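Local coordinates for protein transcriptional regulator, LYSR family (Neisseria meningitidis, PDB 4AB6) that regulates transcription as a MetR-like LysR-family factor, probably of methionine biosynthesis genes, the chain being its regulatory domain without the DNA-binding part, at residues 16-21 with 109-114; 60-65 with 184-189. The protein carries 2 engineered substitutions. All blocks are in the same frame, centred on the assembly; numbering follows the deposited sequence.

Interaction 1 (16-21 with 109-114). Engineered in segment 16-21: Ser16 (natural residue Cys), Ser19 (natural residue Cys).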
loop_
_atom_site.group_PDB
_atom_site.type_symbol
_atom_site.label_atom_id
_atom_site.label_comp_id
_atom_site.label_asym_id
_atom_site.label_seq_id
_atom_site.Cartn_x
_atom_site.Cartn_y
_atom_site.Cartn_z
ATOM N N SER A 16 10.762 6.097 2.102
ATOM C CA SER A 16 10.110 5.443 0.969
ATOM C C SER A 16 9.034 4.450 1.382
ATOM O O SER A 16 9.171 3.765 2.387
ATOM C CB SER A 16 11.140 4.768 0.074
ATOM O OG SER A 16 10.550 4.382 -1.154
ATOM N N HIS A 17 7.965 4.364 0.594
ATOM C CA HIS A 17 6.847 3.446 0.811
ATOM C C HIS A 17 7.305 1.985 0.637
ATOM O O HIS A 17 6.740 1.092 1.267
ATOM C CB HIS A 17 5.697 3.771 -0.158
ATOM C CG HIS A 17 5.094 5.138 0.024
ATOM N ND1 HIS A 17 3.763 5.300 0.361
ATOM C CD2 HIS A 17 5.655 6.365 -0.123
ATOM C CE1 HIS A 17 3.562 6.611 0.412
ATOM N NE2 HIS A 17 4.669 7.293 0.133
ATOM N N THR A 18 8.340 1.750 -0.203
ATOM C CA THR A 18 8.911 0.420 -0.468
ATOM C C THR A 18 9.537 -0.225 0.768
ATOM O O THR A 18 9.492 -1.450 0.893
ATOM C CB THR A 18 9.926 0.458 -1.615
ATOM O OG1 THR A 18 10.891 1.482 -1.381
ATOM C CG2 THR A 18 9.277 0.658 -2.958
ATOM N N SER A 19 10.111 0.592 1.686
ATOM C CA SER A 19 10.768 0.116 2.907
ATOM C C SER A 19 9.869 -0.722 3.794
ATOM O O SER A 19 10.348 -1.672 4.405
ATOM C CB SER A 19 11.377 1.268 3.695
ATOM O OG SER A 19 12.012 2.162 2.791
ATOM N N PHE A 20 8.561 -0.400 3.820
ATOM C CA PHE A 20 7.525 -1.091 4.597
ATOM C C PHE A 20 7.476 -2.600 4.345
ATOM O O PHE A 20 7.263 -3.354 5.293
ATOM C CB PHE A 20 6.152 -0.462 4.347
ATOM C CG PHE A 20 5.894 0.813 5.108
ATOM C CD1 PHE A 20 6.253 2.047 4.573
ATOM C CD2 PHE A 20 5.265 0.789 6.347
ATOM C CE1 PHE A 20 6.012 3.231 5.277
ATOM C CE2 PHE A 20 5.020 1.977 7.042
ATOM C CZ PHE A 20 5.396 3.191 6.501
ATOM N N ASP A 21 7.702 -3.034 3.084
ATOM C CA ASP A 21 7.697 -4.446 2.661
ATOM C C ASP A 21 8.630 -5.303 3.502
ATOM O O ASP A 21 8.259 -6.412 3.879
ATOM C CB ASP A 21 8.047 -4.579 1.166
ATOM C CG ASP A 21 6.977 -4.118 0.184
ATOM O OD1 ASP A 21 5.979 -3.486 0.629
ATOM O OD2 ASP A 21 7.147 -4.356 -1.029
ATOM N N ILE A 109 4.886 7.928 -12.994
ATOM C CA ILE A 109 4.096 7.393 -11.884
ATOM C C ILE A 109 5.008 7.152 -10.674
ATOM O O ILE A 109 5.918 6.323 -10.729
ATOM C CB ILE A 109 3.265 6.138 -12.281
ATOM C CG1 ILE A 109 2.452 6.401 -13.574
ATOM C CG2 ILE A 109 2.341 5.710 -11.121
ATOM C CD1 ILE A 109 2.058 5.195 -14.326
ATOM N N THR A 110 4.782 7.930 -9.600
ATOM C CA THR A 110 5.550 7.872 -8.357
ATOM C C THR A 110 4.609 7.838 -7.156
ATOM O O THR A 110 3.394 8.027 -7.313
ATOM C CB THR A 110 6.501 9.094 -8.231
ATOM O OG1 THR A 110 5.751 10.308 -8.113
ATOM C CG2 THR A 110 7.528 9.190 -9.357
ATOM N N TYR A 111 5.177 7.650 -5.944
ATOM C CA TYR A 111 4.431 7.705 -4.685
ATOM C C TYR A 111 4.121 9.182 -4.415
ATOM O O TYR A 111 4.859 10.030 -4.925
ATOM C CB TYR A 111 5.252 7.096 -3.537
ATOM C CG TYR A 111 5.570 5.630 -3.723
ATOM C CD1 TYR A 111 4.583 4.662 -3.613
ATOM C CD2 TYR A 111 6.865 5.215 -4.005
ATOM C CE1 TYR A 111 4.871 3.311 -3.788
ATOM C CE2 TYR A 111 7.164 3.866 -4.200
ATOM C CZ TYR A 111 6.164 2.919 -4.092
ATOM O OH TYR A 111 6.458 1.596 -4.277
ATOM N N PRO A 112 3.035 9.550 -3.685
ATOM C CA PRO A 112 2.772 10.981 -3.465
ATOM C C PRO A 112 3.727 11.576 -2.434
ATOM O O PRO A 112 3.391 11.740 -1.263
ATOM C CB PRO A 112 1.294 11.028 -3.057
ATOM C CG PRO A 112 0.968 9.675 -2.593
ATOM C CD PRO A 112 2.030 8.704 -3.009
ATOM N N VAL A 113 4.951 11.872 -2.904
ATOM C CA VAL A 113 6.090 12.372 -2.129
ATOM C C VAL A 113 6.896 13.388 -3.011
ATOM O O VAL A 113 6.861 13.247 -4.236
ATOM C CB VAL A 113 6.962 11.168 -1.667
ATOM C CG1 VAL A 113 6.327 10.431 -0.491
ATOM C CG2 VAL A 113 7.236 10.207 -2.823
ATOM N N PRO A 114 7.590 14.417 -2.457
ATOM C CA PRO A 114 8.333 15.340 -3.338
ATOM C C PRO A 114 9.632 14.734 -3.862
ATOM O O PRO A 114 10.166 13.827 -3.233
ATOM C CB PRO A 114 8.591 16.576 -2.455
ATOM C CG PRO A 114 7.997 16.263 -1.096
ATOM C CD PRO A 114 7.755 14.788 -1.037
#
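The rings of His17 and Tyr111 run nearly parallel but slid apart, their planes only 6° from each other. With 4.7 Å between ring centroids, the rings barely overlap. The two side chains run past each other in opposite directions, so each ring meets the other residue's CB instead of a full aromatic face. His17 CB sits over the Tyr111 ring, 3.8 Å from its centroid and 14° off the normal. Tyr111 CB does the same for the imidazole at 3.9 Å, also over the face but further from the normal, at 29°. His17 and Tyr111 bury the most surface here, and these reciprocal CH-pi contacts are how they meet. Both residues point CB at the other segment; in each, CG lies anti to the carbonyl carbon, beside the backbone N, and the planes come out nearly parallel.

The regulatory domain of LysR proteins has the fold of periplasmic binding proteins, two alpha/beta lobes with a cleft between them. Here the turn leading from strand 9-14 into helix 20-33 meets the chain just after strand 108-110, a place consistent with that cleft. Val113 CG1 lies at the edge of the imidazole, near its plane, 3.6 Å from His17 NE2. An inverse gamma turn centred on Pro112 separates Tyr111 from Val113, whose side chains both point toward segment 16-21.

At the far end of the tyrosine, Thr18 CG2 approaches Tyr111 OH to 3.3 Å, the two side chains crossing at about a right angle. That hydroxyl is hydrogen-bonded to Thr140, while Thr18 OG1 pairs with the OG of the engineered Ser16 at 2.9 Å.

Interaction 2 (60-65 with 184-189)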
loop_
_atom_site.group_PDB
_atom_site.type_symbol
_atom_site.label_atom_id
_atom_site.label_comp_id
_atom_site.label_asym_id
_atom_site.label_seq_id
_atom_site.Cartn_x
_atom_site.Cartn_y
_atom_site.Cartn_z
ATOM N N LEU A 60 14.099 6.624 15.107
ATOM C CA LEU A 60 14.883 5.987 14.054
ATOM C C LEU A 60 14.282 6.361 12.709
ATOM O O LEU A 60 13.066 6.325 12.553
ATOM C CB LEU A 60 14.907 4.458 14.239
ATOM C CG LEU A 60 15.896 3.675 13.388
ATOM C CD1 LEU A 60 16.611 2.636 14.210
ATOM C CD2 LEU A 60 15.194 3.011 12.226
ATOM N N ALA A 61 15.134 6.705 11.738
ATOM C CA ALA A 61 14.708 7.095 10.401
ATOM C C ALA A 61 15.383 6.255 9.328
ATOM O O ALA A 61 16.596 6.073 9.365
ATOM C CB ALA A 61 14.982 8.576 10.167
ATOM N N ILE A 62 14.594 5.746 8.371
ATOM C CA ILE A 62 15.089 4.949 7.238
ATOM C C ILE A 62 15.228 5.916 6.060
ATOM O O ILE A 62 14.215 6.391 5.548
ATOM C CB ILE A 62 14.145 3.741 6.940
ATOM C CG1 ILE A 62 13.941 2.805 8.176
ATOM C CG2 ILE A 62 14.580 2.969 5.682
ATOM C CD1 ILE A 62 15.156 1.962 8.645
ATOM N N VAL A 63 16.482 6.266 5.685
ATOM C CA VAL A 63 16.768 7.251 4.631
ATOM C C VAL A 63 17.597 6.732 3.444
ATOM O O VAL A 63 18.338 5.760 3.587
ATOM C CB VAL A 63 17.282 8.619 5.172
ATOM C CG1 VAL A 63 16.196 9.354 5.953
ATOM C CG2 VAL A 63 18.553 8.464 6.001
ATOM N N SER A 64 17.472 7.400 2.278
ATOM C CA SER A 64 18.167 7.056 1.032
ATOM C C SER A 64 19.509 7.781 0.819
ATOM O O SER A 64 20.153 7.591 -0.224
ATOM C CB SER A 64 17.248 7.240 -0.172
ATOM O OG SER A 64 17.064 8.620 -0.455
ATOM N N GLU A 65 19.939 8.595 1.799
ATOM C CA GLU A 65 21.209 9.323 1.736
ATOM C C GLU A 65 21.758 9.647 3.124
ATOM O O GLU A 65 20.994 10.035 4.013
ATOM C CB GLU A 65 21.120 10.586 0.849
ATOM C CG GLU A 65 19.999 11.558 1.196
ATOM C CD GLU A 65 19.859 12.771 0.294
ATOM O OE1 GLU A 65 20.766 13.012 -0.536
ATOM O OE2 GLU A 65 18.842 13.488 0.426
ATOM N N LEU A 184 20.668 2.675 1.257
ATOM C CA LEU A 184 19.807 2.795 2.433
ATOM C C LEU A 184 20.533 2.837 3.756
ATOM O O LEU A 184 21.408 2.008 4.013
ATOM C CB LEU A 184 18.677 1.756 2.431
ATOM C CG LEU A 184 17.353 2.232 1.851
ATOM C CD1 LEU A 184 17.430 2.398 0.344
ATOM C CD2 LEU A 184 16.246 1.292 2.206
ATOM N N TYR A 185 20.164 3.821 4.597
ATOM C CA TYR A 185 20.756 4.058 5.912
ATOM C C TYR A 185 19.691 4.212 6.991
ATOM O O TYR A 185 18.597 4.713 6.722
ATOM C CB TYR A 185 21.611 5.344 5.899
ATOM C CG TYR A 185 22.712 5.385 4.864
ATOM C CD1 TYR A 185 22.474 5.879 3.588
ATOM C CD2 TYR A 185 24.006 4.988 5.177
ATOM C CE1 TYR A 185 23.485 5.930 2.632
ATOM C CE2 TYR A 185 25.027 5.036 4.229
ATOM C CZ TYR A 185 24.763 5.520 2.958
ATOM O OH TYR A 185 25.754 5.582 2.011
ATOM N N ALA A 186 20.037 3.830 8.221
ATOM C CA ALA A 186 19.183 4.021 9.381
ATOM C C ALA A 186 19.822 5.129 10.220
ATOM O O ALA A 186 20.987 5.018 10.607
ATOM C CB ALA A 186 19.058 2.734 10.171
ATOM N N ALA A 187 19.088 6.230 10.413
ATOM C CA ALA A 187 19.541 7.407 11.144
ATOM C C ALA A 187 18.894 7.520 12.507
ATOM O O ALA A 187 17.711 7.244 12.663
ATOM C CB ALA A 187 19.263 8.666 10.335
ATOM N N ILE A 188 19.689 7.922 13.496
ATOM C CA ILE A 188 19.294 8.112 14.894
ATOM C C ILE A 188 20.055 9.324 15.457
ATOM O O ILE A 188 21.084 9.720 14.891
ATOM C CB ILE A 188 19.551 6.836 15.767
ATOM C CG1 ILE A 188 21.037 6.393 15.749
ATOM C CG2 ILE A 188 18.608 5.681 15.414
ATOM C CD1 ILE A 188 21.467 5.601 16.977
ATOM N N ARG A 189 19.567 9.897 16.570
ATOM C CA ARG A 189 20.243 11.013 17.232
ATOM C C ARG A 189 21.500 10.490 17.914
ATOM O O ARG A 189 21.499 9.371 18.429
ATOM C CB ARG A 189 19.340 11.680 18.276
ATOM C CG ARG A 189 18.131 12.416 17.689
ATOM C CD ARG A 189 17.267 13.034 18.768
ATOM N NE ARG A 189 16.673 12.034 19.659
ATOM C CZ ARG A 189 15.513 11.430 19.437
ATOM N NH1 ARG A 189 14.807 11.714 18.350
ATOM N NH2 ARG A 189 15.047 10.539 20.299
#
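Ala61 and Ala187 form a hydrogen-bonded antiparallel pair, with Ala61 N to Ala187 O at 2.8 Å and Ala187 N to Ala61 O at 2.7 Å. Val63 and Tyr185 repeat the pattern, and there both bonds run nearly along the C=O axis, at C=O...N angles of 165-166°. Ile62 and Ala186 make the non-hydrogen-bonded pair in between. The strand segments run at 154° to each other, their axes 4.5 Å apart at closest approach.

CA-H...O contacts supplement the ladder, the shortest from Ala186 CA to Ala61 O at 3.3 Å.

Apolar contacts divide between the two faces. Val63 CG2 reaches Ala187 CB at 4.4 Å on one face, whereas Ile62 CD1 meets Ala186 CB at 4.3 Å on the other. Leu60 CD1 touches Ile188 CG2 at 3.8 Å. Beyond the strand end, the Tyr185 ring extends to the backbone of Glu65, with CD1 3.9 Å from Glu65 C.

Strand 60-63 lies between strands 9-14 and 180-189, and the latter also pairs with strand 72-86. Helix 49-54 covers the face carrying Ala61, Val63 and Ala187; helix 196-212 covers that of Ile62 and Ala186.

The segments alternate along the chain in the order 16-21, 60-65, 109-114, 184-189, so the two contacts are interlaced within the one LysR substrate-binding domain. Their centres lie about 15 Å apart. Strand 9-14 connects them: it pairs in parallel with strand 60-63 of interaction 2 and runs into the turn of interaction 1. They also touch directly, Ser19 OG, at an engineered position, packing 3.9 Å from Ile62 CG2. Interaction 2 joins neighbouring strands within the large mixed sheet, whereas interaction 1 joins the turn after strand 9-14 to the loop that follows strand 108-110 of the separate two-stranded sheet, linking distinct parts of the regulatory domain.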